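Local coordinates for putative signal recognition particle protein (Chaetomium thermophilum, PDB 5CK4), which binds guanine nucleotides as the Arf-like GTPase subunit of the signal recognition particle receptor, a component of protein translocation at secretory membranes, at residues 242-247 with 281-286. Sequence-based numbering, arbitrary orientation.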
loop_
_atom_site.group_PDB
_atom_site.type_symbol
_atom_site.label_atom_id
_atom_site.label_comp_id
_atom_site.label_asym_id
_atom_site.label_seq_id
_atom_site.Cartn_x
_atom_site.Cartn_y
_atom_site.Cartn_z
ATOM N N ARG A 242 -8.817 15.135 6.522
ATOM C CA ARG A 242 -8.282 16.447 6.881
ATOM C C ARG A 242 -7.420 17.009 5.742
ATOM O O ARG A 242 -7.509 18.194 5.406
ATOM C CB ARG A 242 -7.442 16.373 8.160
ATOM C CG ARG A 242 -6.954 17.742 8.604
ATOM C CD ARG A 242 -5.972 17.667 9.764
ATOM N NE ARG A 242 -4.744 16.991 9.360
ATOM C CZ ARG A 242 -3.728 17.586 8.739
ATOM N NH1 ARG A 242 -3.780 18.883 8.458
ATOM N NH2 ARG A 242 -2.655 16.882 8.399
ATOM N N ILE A 243 -6.581 16.153 5.168
ATOM C CA ILE A 243 -5.694 16.559 4.072
ATOM C C ILE A 243 -6.478 17.053 2.860
ATOM O O ILE A 243 -6.207 18.131 2.332
ATOM C CB ILE A 243 -4.757 15.399 3.639
ATOM C CG1 ILE A 243 -3.803 15.047 4.781
ATOM C CG2 ILE A 243 -3.949 15.785 2.378
ATOM C CD1 ILE A 243 -3.102 13.709 4.610
ATOM N N ARG A 244 -7.453 16.274 2.411
ATOM C CA ARG A 244 -8.191 16.685 1.217
ATOM C C ARG A 244 -8.973 17.970 1.458
ATOM O O ARG A 244 -9.084 18.805 0.557
ATOM C CB ARG A 244 -9.088 15.566 0.673
ATOM C CG ARG A 244 -10.307 15.214 1.536
ATOM C CD ARG A 244 -11.161 14.143 0.856
ATOM N NE ARG A 244 -12.404 13.874 1.582
ATOM C CZ ARG A 244 -13.321 13.004 1.176
ATOM N NH1 ARG A 244 -13.136 12.338 0.039
ATOM N NH2 ARG A 244 -14.430 12.817 1.894
ATOM N N LYS A 245 -9.487 18.143 2.675
ATOM C CA LYS A 245 -10.226 19.370 3.019
ATOM C C LYS A 245 -9.332 20.605 3.062
ATOM O O LYS A 245 -9.699 21.672 2.566
ATOM C CB LYS A 245 -10.937 19.218 4.370
ATOM C CG LYS A 245 -11.700 20.446 4.792
ATOM C CD LYS A 245 -12.870 20.704 3.849
ATOM C CE LYS A 245 -13.776 19.485 3.770
ATOM N NZ LYS A 245 -15.164 19.821 3.392
ATOM N N THR A 246 -8.159 20.458 3.668
ATOM C CA THR A 246 -7.198 21.553 3.737
ATOM C C THR A 246 -6.684 21.915 2.349
ATOM O O THR A 246 -6.482 23.088 2.039
ATOM C CB THR A 246 -6.001 21.196 4.635
ATOM O OG1 THR A 246 -6.475 20.843 5.938
ATOM C CG2 THR A 246 -5.058 22.382 4.762
ATOM N N ARG A 247 -6.476 20.909 1.509
ATOM C CA ARG A 247 -5.954 21.173 0.180
ATOM C C ARG A 247 -7.003 21.839 -0.688
ATOM O O ARG A 247 -6.689 22.738 -1.458
ATOM C CB ARG A 247 -5.406 19.903 -0.467
ATOM C CG ARG A 247 -4.139 19.419 0.210
ATOM C CD ARG A 247 -3.453 18.284 -0.540
ATOM N NE ARG A 247 -2.327 17.778 0.242
ATOM C CZ ARG A 247 -1.563 16.749 -0.111
ATOM N NH1 ARG A 247 -1.793 16.111 -1.251
ATOM N NH2 ARG A 247 -0.569 16.360 0.681
ATOM N N PHE A 281 -12.453 4.535 3.435
ATOM C CA PHE A 281 -11.729 3.758 2.424
ATOM C C PHE A 281 -12.689 3.090 1.437
ATOM O O PHE A 281 -12.375 2.905 0.248
ATOM C CB PHE A 281 -10.821 2.719 3.087
ATOM C CG PHE A 281 -9.594 3.315 3.708
ATOM C CD1 PHE A 281 -8.664 3.995 2.926
ATOM C CD2 PHE A 281 -9.366 3.209 5.070
ATOM C CE1 PHE A 281 -7.526 4.549 3.503
ATOM C CE2 PHE A 281 -8.227 3.752 5.650
ATOM C CZ PHE A 281 -7.312 4.435 4.869
ATOM N N GLU A 282 -13.877 2.757 1.927
ATOM C CA GLU A 282 -14.874 2.117 1.084
ATOM C C GLU A 282 -15.290 2.995 -0.092
ATOM O O GLU A 282 -15.719 2.498 -1.144
ATOM C CB GLU A 282 -16.105 1.717 1.902
ATOM C CG GLU A 282 -15.883 0.483 2.780
ATOM C CD GLU A 282 -15.150 0.789 4.085
ATOM O OE1 GLU A 282 -14.825 1.966 4.344
ATOM O OE2 GLU A 282 -14.908 -0.163 4.861
ATOM N N GLU A 283 -15.173 4.302 0.070
ATOM C CA GLU A 283 -15.634 5.190 -0.993
ATOM C C GLU A 283 -14.743 5.073 -2.246
ATOM O O GLU A 283 -15.145 5.443 -3.358
ATOM C CB GLU A 283 -15.734 6.623 -0.475
ATOM C CG GLU A 283 -14.517 7.514 -0.662
ATOM C CD GLU A 283 -14.782 8.920 -0.111
ATOM O OE1 GLU A 283 -15.351 9.005 1.000
ATOM O OE2 GLU A 283 -14.452 9.926 -0.784
ATOM N N MET A 284 -13.549 4.511 -2.075
ATOM C CA MET A 284 -12.642 4.307 -3.210
ATOM C C MET A 284 -13.123 3.247 -4.195
ATOM O O MET A 284 -12.580 3.128 -5.310
ATOM C CB MET A 284 -11.227 3.978 -2.726
ATOM C CG MET A 284 -10.622 5.047 -1.790
ATOM S SD MET A 284 -10.553 6.711 -2.522
ATOM C CE MET A 284 -9.360 6.483 -3.856
ATOM N N MET A 285 -14.150 2.491 -3.814
ATOM C CA MET A 285 -14.737 1.531 -4.746
ATOM C C MET A 285 -15.436 2.231 -5.912
ATOM O O MET A 285 -15.709 1.623 -6.940
ATOM C CB MET A 285 -15.687 0.567 -4.029
ATOM C CG MET A 285 -14.945 -0.502 -3.234
ATOM S SD MET A 285 -13.977 -1.618 -4.284
ATOM C CE MET A 285 -15.244 -2.240 -5.382
ATOM N N GLU A 286 -15.695 3.524 -5.769
ATOM C CA GLU A 286 -16.242 4.300 -6.875
ATOM C C GLU A 286 -15.250 4.279 -8.048
ATOM O O GLU A 286 -15.633 4.448 -9.203
ATOM C CB GLU A 286 -16.517 5.733 -6.412
ATOM C CG GLU A 286 -17.118 6.647 -7.454
ATOM C CD GLU A 286 -18.025 7.689 -6.836
ATOM O OE1 GLU A 286 -18.637 7.387 -5.788
ATOM O OE2 GLU A 286 -18.124 8.806 -7.390
#
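R244 and E283 reach toward each other from opposite directions and meet in a single salt bridge that links helix 229-249 to the 3-10 turns of 281-286. R244 NH1 donates to E283 OE2 at 2.9 Å, with an N-H...O angle of 154°. The carboxylate oxygen lies at the guanidinium edge, close to its plane, but is met on its syn side well out of the carboxylate plane, the two flat groups being turned 50° apart. A single N-H...O bond joins them, and E283 OE1 stays 4.0 Å from R244 NH2. The R244 chain is extended from CG to NE (chi2 177°) and that of E283 beyond CG, which lets the charges join although R244 CA and E283 CA are 13.9 Å apart. In this P-loop GTPase fold the bridge lies away from the GDP pocket, tying the helix after strand 214-219 to the connection that leads into strand 291-295. Y190 of helix 180-201, W270 and F279 pack on the buried arginine. The intervening chain clasps both ends: L271 O accepts from R244 NH1, A273 N donates to E283 OE2, and S276 OG bonds both R244 NH2 and E283 OE1. A leucine in place of R244 would probably leave E283 without its cationic mate and L271 O and S276 OG each short of a hydrogen-bonding partner.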